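Local coordinates for 16L protein (Yaba-like disease virus, PDB 6TQP) that probably inhibits apoptosis of the infected host cell as a poxviral member of the Bcl-2-like family, at residues 16-21 and 38-43; 22-27 and 105-110. One frame throughout, in Å; residues are numbered along the deposited sequence.

Contact 1. Residues 16-21 and 38-43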
loop_
_atom_site.group_PDB
_atom_site.type_symbol
_atom_site.label_atom_id
_atom_site.label_comp_id
_atom_site.label_asym_id
_atom_site.label_seq_id
_atom_site.Cartn_x
_atom_site.Cartn_y
_atom_site.Cartn_z
ATOM N N ILE A 16 9.240 -4.509 6.666
ATOM C CA ILE A 16 8.180 -3.778 5.983
ATOM C C ILE A 16 7.295 -4.728 5.184
ATOM O O ILE A 16 6.065 -4.605 5.193
ATOM C CB ILE A 16 8.789 -2.667 5.097
ATOM C CG1 ILE A 16 9.324 -1.526 5.960
ATOM C CG2 ILE A 16 7.771 -2.107 4.122
ATOM C CD1 ILE A 16 8.286 -0.841 6.822
ATOM N N LYS A 17 7.896 -5.676 4.463
ATOM C CA LYS A 17 7.092 -6.625 3.698
ATOM C C LYS A 17 6.124 -7.371 4.611
ATOM O O LYS A 17 4.939 -7.519 4.295
ATOM C CB LYS A 17 7.987 -7.618 2.961
ATOM C CG LYS A 17 7.221 -8.554 2.010
ATOM C CD LYS A 17 7.996 -9.814 1.662
ATOM C CE LYS A 17 8.028 -10.796 2.820
ATOM N NZ LYS A 17 7.914 -12.197 2.346
ATOM N N ASN A 18 6.621 -7.854 5.745
ATOM C CA ASN A 18 5.763 -8.580 6.677
ATOM C C ASN A 18 4.656 -7.688 7.199
ATOM O O ASN A 18 3.505 -8.125 7.338
ATOM C CB ASN A 18 6.596 -9.132 7.831
ATOM C CG ASN A 18 7.401 -10.328 7.427
ATOM O OD1 ASN A 18 7.101 -10.970 6.420
ATOM N ND2 ASN A 18 8.423 -10.659 8.211
ATOM N N VAL A 19 4.978 -6.423 7.478
ATOM C CA VAL A 19 3.986 -5.508 8.038
ATOM C C VAL A 19 2.871 -5.255 7.028
ATOM O O VAL A 19 1.685 -5.217 7.380
ATOM C CB VAL A 19 4.665 -4.196 8.487
ATOM C CG1 VAL A 19 3.625 -3.112 8.756
ATOM C CG2 VAL A 19 5.510 -4.435 9.739
ATOM N N ILE A 20 3.230 -5.093 5.754
ATOM C CA ILE A 20 2.227 -4.765 4.742
ATOM C C ILE A 20 1.263 -5.933 4.546
ATOM O O ILE A 20 0.040 -5.746 4.501
ATOM C CB ILE A 20 2.917 -4.362 3.431
ATOM C CG1 ILE A 20 3.663 -3.036 3.639
ATOM C CG2 ILE A 20 1.887 -4.222 2.296
ATOM C CD1 ILE A 20 4.575 -2.657 2.495
ATOM N N VAL A 21 1.798 -7.147 4.423
ATOM C CA VAL A 21 0.939 -8.315 4.241
ATOM C C VAL A 21 0.014 -8.470 5.435
ATOM O O VAL A 21 -1.188 -8.714 5.283
ATOM C CB VAL A 21 1.791 -9.574 4.010
ATOM C CG1 VAL A 21 0.909 -10.839 3.967
ATOM C CG2 VAL A 21 2.578 -9.424 2.723
ATOM N N CYS A 38 8.291 -7.808 17.566
ATOM C CA CYS A 38 8.173 -6.567 18.327
ATOM C C CYS A 38 8.436 -5.358 17.441
ATOM O O CYS A 38 7.703 -4.362 17.477
ATOM C CB CYS A 38 9.157 -6.585 19.491
ATOM S SG CYS A 38 9.213 -5.065 20.411
ATOM N N TYR A 39 9.493 -5.430 16.638
ATOM C CA TYR A 39 9.857 -4.295 15.798
ATOM C C TYR A 39 8.822 -4.081 14.704
ATOM O O TYR A 39 8.395 -2.949 14.442
ATOM C CB TYR A 39 11.244 -4.520 15.203
ATOM C CG TYR A 39 11.693 -3.375 14.328
ATOM C CD1 TYR A 39 11.997 -2.137 14.880
ATOM C CD2 TYR A 39 11.802 -3.530 12.958
ATOM C CE1 TYR A 39 12.407 -1.092 14.089
ATOM C CE2 TYR A 39 12.219 -2.491 12.160
ATOM C CZ TYR A 39 12.512 -1.273 12.733
ATOM O OH TYR A 39 12.915 -0.232 11.941
ATOM N N GLU A 40 8.390 -5.167 14.061
ATOM C CA GLU A 40 7.371 -5.051 13.025
ATOM C C GLU A 40 6.076 -4.489 13.595
ATOM O O GLU A 40 5.409 -3.671 12.953
ATOM C CB GLU A 40 7.137 -6.418 12.371
ATOM C CG GLU A 40 8.327 -6.936 11.594
ATOM C CD GLU A 40 8.278 -8.430 11.361
ATOM O OE1 GLU A 40 7.360 -9.109 11.893
ATOM O OE2 GLU A 40 9.186 -8.928 10.662
ATOM N N ASN A 41 5.710 -4.900 14.816
ATOM C CA ASN A 41 4.480 -4.398 15.408
ATOM C C ASN A 41 4.553 -2.891 15.623
ATOM O O ASN A 41 3.551 -2.182 15.461
ATOM C CB ASN A 41 4.200 -5.127 16.724
ATOM C CG ASN A 41 2.889 -4.726 17.328
ATOM O OD1 ASN A 41 1.834 -5.011 16.780
ATOM N ND2 ASN A 41 2.946 -4.063 18.467
ATOM N N LYS A 42 5.734 -2.379 15.975
ATOM C CA LYS A 42 5.893 -0.935 16.107
ATOM C C LYS A 42 5.639 -0.243 14.775
ATOM O O LYS A 42 4.935 0.773 14.713
ATOM C CB LYS A 42 7.293 -0.606 16.622
ATOM C CG LYS A 42 7.499 -0.929 18.093
ATOM C CD LYS A 42 8.962 -0.759 18.484
ATOM C CE LYS A 42 9.187 -1.019 19.967
ATOM N NZ LYS A 42 8.555 0.043 20.809
ATOM N N LEU A 43 6.181 -0.801 13.696
ATOM C CA LEU A 43 5.983 -0.210 12.379
ATOM C C LEU A 43 4.530 -0.306 11.951
ATOM O O LEU A 43 4.003 0.608 11.307
ATOM C CB LEU A 43 6.870 -0.903 11.360
ATOM C CG LEU A 43 8.380 -0.789 11.586
ATOM C CD1 LEU A 43 9.109 -1.597 10.539
ATOM C CD2 LEU A 43 8.877 0.655 11.558
#

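Contact 2. Residues 22-27 and 105-110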
loop_
_atom_site.group_PDB
_atom_site.type_symbol
_atom_site.label_atom_id
_atom_site.label_comp_id
_atom_site.label_asym_id
_atom_site.label_seq_id
_atom_site.Cartn_x
_atom_site.Cartn_y
_atom_site.Cartn_z
ATOM N N PHE A 22 0.562 -8.323 6.643
ATOM C CA PHE A 22 -0.249 -8.419 7.848
ATOM C C PHE A 22 -1.346 -7.364 7.850
ATOM O O PHE A 22 -2.514 -7.658 8.137
ATOM C CB PHE A 22 0.648 -8.267 9.072
ATOM C CG PHE A 22 -0.071 -8.448 10.378
ATOM C CD1 PHE A 22 -0.750 -7.391 10.959
ATOM C CD2 PHE A 22 -0.054 -9.671 11.029
ATOM C CE1 PHE A 22 -1.411 -7.549 12.167
ATOM C CE2 PHE A 22 -0.715 -9.840 12.237
ATOM C CZ PHE A 22 -1.397 -8.781 12.806
ATOM N N TYR A 23 -0.989 -6.123 7.512
ATOM C CA TYR A 23 -1.953 -5.026 7.538
ATOM C C TYR A 23 -3.076 -5.259 6.536
ATOM O O TYR A 23 -4.266 -5.155 6.872
ATOM C CB TYR A 23 -1.238 -3.704 7.242
ATOM C CG TYR A 23 -2.176 -2.518 7.252
ATOM C CD1 TYR A 23 -2.901 -2.190 8.396
ATOM C CD2 TYR A 23 -2.360 -1.745 6.121
ATOM C CE1 TYR A 23 -3.767 -1.111 8.408
ATOM C CE2 TYR A 23 -3.221 -0.665 6.125
ATOM C CZ TYR A 23 -3.914 -0.345 7.268
ATOM O OH TYR A 23 -4.772 0.732 7.245
ATOM N N ILE A 24 -2.717 -5.564 5.289
ATOM C CA ILE A 24 -3.723 -5.818 4.263
ATOM C C ILE A 24 -4.647 -6.956 4.686
ATOM O O ILE A 24 -5.871 -6.864 4.535
ATOM C CB ILE A 24 -3.035 -6.101 2.913
ATOM C CG1 ILE A 24 -2.261 -4.861 2.438
ATOM C CG2 ILE A 24 -4.055 -6.531 1.855
ATOM C CD1 ILE A 24 -3.096 -3.604 2.233
ATOM N N ASN A 25 -4.086 -8.044 5.226
ATOM C CA ASN A 25 -4.936 -9.141 5.684
ATOM C C ASN A 25 -5.853 -8.686 6.810
ATOM O O ASN A 25 -7.013 -9.107 6.886
ATOM C CB ASN A 25 -4.088 -10.331 6.140
ATOM C CG ASN A 25 -3.411 -11.048 4.985
ATOM O OD1 ASN A 25 -3.826 -10.929 3.827
ATOM N ND2 ASN A 25 -2.363 -11.799 5.293
ATOM N N GLU A 26 -5.351 -7.823 7.694
ATOM C CA GLU A 26 -6.176 -7.305 8.778
ATOM C C GLU A 26 -7.343 -6.485 8.235
ATOM O O GLU A 26 -8.461 -6.553 8.764
ATOM C CB GLU A 26 -5.306 -6.483 9.734
ATOM C CG GLU A 26 -6.076 -5.704 10.797
ATOM C CD GLU A 26 -5.168 -5.151 11.891
ATOM O OE1 GLU A 26 -4.455 -5.948 12.538
ATOM O OE2 GLU A 26 -5.169 -3.923 12.108
ATOM N N LYS A 27 -7.110 -5.715 7.171
ATOM C CA LYS A 27 -8.179 -4.936 6.553
ATOM C C LYS A 27 -9.103 -5.794 5.703
ATOM O O LYS A 27 -10.266 -5.425 5.507
ATOM C CB LYS A 27 -7.578 -3.809 5.700
ATOM C CG LYS A 27 -7.024 -2.641 6.516
ATOM C CD LYS A 27 -8.105 -2.058 7.410
ATOM C CE LYS A 27 -7.969 -0.565 7.638
ATOM N NZ LYS A 27 -9.188 0.139 7.152
ATOM N N LEU A 105 -4.458 2.155 -1.010
ATOM C CA LEU A 105 -5.136 1.736 -2.231
ATOM C C LEU A 105 -5.395 0.232 -2.223
ATOM O O LEU A 105 -6.502 -0.226 -2.535
ATOM C CB LEU A 105 -4.291 2.136 -3.448
ATOM C CG LEU A 105 -4.825 1.639 -4.790
ATOM C CD1 LEU A 105 -6.169 2.269 -5.123
ATOM C CD2 LEU A 105 -3.795 1.913 -5.858
ATOM N N ILE A 106 -4.381 -0.557 -1.861
ATOM C CA ILE A 106 -4.550 -2.014 -1.791
ATOM C C ILE A 106 -5.637 -2.368 -0.794
ATOM O O ILE A 106 -6.463 -3.256 -1.046
ATOM C CB ILE A 106 -3.217 -2.695 -1.418
ATOM C CG1 ILE A 106 -2.133 -2.388 -2.446
ATOM C CG2 ILE A 106 -3.363 -4.225 -1.319
ATOM C CD1 ILE A 106 -0.774 -2.602 -1.905
ATOM N N SER A 107 -5.668 -1.679 0.349
ATOM C CA SER A 107 -6.724 -1.949 1.330
ATOM C C SER A 107 -8.099 -1.784 0.705
ATOM O O SER A 107 -8.988 -2.627 0.889
ATOM C CB SER A 107 -6.584 -1.020 2.535
ATOM O OG SER A 107 -5.386 -1.295 3.227
ATOM N N MET A 108 -8.296 -0.695 -0.040
ATOM C CA MET A 108 -9.581 -0.495 -0.695
ATOM C C MET A 108 -9.847 -1.567 -1.743
ATOM O O MET A 108 -10.969 -2.071 -1.842
ATOM C CB MET A 108 -9.650 0.879 -1.341
ATOM C CG MET A 108 -10.977 1.105 -2.052
ATOM S SD MET A 108 -11.060 2.740 -2.779
ATOM C CE MET A 108 -11.293 3.646 -1.250
ATOM N N ILE A 109 -8.842 -1.907 -2.557
ATOM C CA ILE A 109 -9.039 -2.945 -3.573
ATOM C C ILE A 109 -9.565 -4.208 -2.919
ATOM O O ILE A 109 -10.541 -4.815 -3.377
ATOM C CB ILE A 109 -7.731 -3.212 -4.337
ATOM C CG1 ILE A 109 -7.319 -1.966 -5.117
ATOM C CG2 ILE A 109 -7.900 -4.395 -5.315
ATOM C CD1 ILE A 109 -5.961 -2.066 -5.785
ATOM N N VAL A 110 -8.932 -4.606 -1.816
ATOM C CA VAL A 110 -9.314 -5.828 -1.121
ATOM C C VAL A 110 -10.721 -5.701 -0.554
ATOM O O VAL A 110 -11.530 -6.639 -0.628
ATOM C CB VAL A 110 -8.267 -6.128 -0.032
ATOM C CG1 VAL A 110 -8.827 -6.963 1.078
ATOM C CG2 VAL A 110 -7.043 -6.810 -0.658
#

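Contact 1. Residues 16-21 and 38-43
Helix segments 16-21 and 38-43 pass each other at 58° between their N-to-C directions, with 9.3 Å between axes at closest approach. Val19 and Glu40 mark the nearest point, their CA atoms 6.0 Å apart. Here Val19 touches through its CG2 methyl, which lies anti to its own carbonyl carbon (CG1 is the branch anti to the backbone N, chi1 166°) and comes within 3.3 Å of Glu40 O and 3.7 Å of Glu40 CB. The two side chains run past each other in opposite directions, and the same methyl also reaches CB of Leu43. Further back on helix 12-27, Ile16 meets Leu43 methyl to methyl, CD1 to CD1 at 3.9 Å, the side chains crossing at about a right angle.

The first two helices of the Bcl-2-like bundle thus join in a mostly apolar seam, with one polar bond at its side. Asn18 ND2 donates to Glu40 OE2 over 3.1 Å in an almost straight bond. The acceptor sits in the amide plane, but the N-H arrives from above the carboxylate, whose plane is turned 79° from the amide. The other carboxylate oxygen, OE1, accepts from Ser37 N, so the Glu40 head is gripped at both oxygens.

Glu40 also touches Ser15 of helix 12-27, while Ile16 packs on against Ser134 of helix 120-134 and Leu140 and Ile141 of helix 137-148.

Contact 2. Residues 22-27 and 105-110
Ile24 is the centre of a helix-helix packing inside the all-helical Bcl-2-like fold, where segment 22-27 of helix 12-27 lies beside segment 105-110 of helix 96-113. The N-to-C directions differ by 35°, the axes come within 9.3 Å, and Ile24 and Ser107 have the nearest CA atoms.

The apolar contacts all run through Ile24. CG2 of Ile106 meets both of its branches, most closely CD1 at 3.6 Å, the two isoleucines crossing at about a right angle. Chi1 of -64° sets Ile24 CG2 anti to the backbone N, and this methyl goes on to touch Val110 CG2 at 3.9 Å. Ile126 of helix 120-134 touches Ile24 as well, and Ile129 of that helix touches Ile106.

The polar atom at the interface is the buried hydroxyl of Ser107, satisfied within its own helix by Ile103 O. The same OG lies against Ile24 CD1 at 3.4 Å, Tyr23 CE2 at 3.7 Å and Lys27 CG at 3.9 Å. The bent lysine chain then turns away from residues 105-110, and NZ makes a long, weak ion pair with Glu111, the next residue of helix 96-113. Cys51 of helix 38-68 also touches Tyr23. Within 22-27, CG of Lys27 lies over one face of the Tyr23 ring, one turn earlier, offset toward the rim.

Both contacts draw on helix 12-27, whose residues 16-21 serve contact 1 and whose adjoining residues 22-27 serve contact 2; the centres lie 14 Å apart. Along the chain the order is 16-21, 22-27, 38-43, 105-110, so the two pairings cross. Contact 1 closes a short connection, 16 residues long, to the start of helix 38-68, and lies about 12 Å from the centre of the chain. Contact 2 bridges 77 intervening residues to helix 96-113 and lies deeper, about 6 Å from that centre. The first helix of this Bcl-2-like bundle packs on the next helix in sequence through its middle and on one far along the chain through its C-terminal turns.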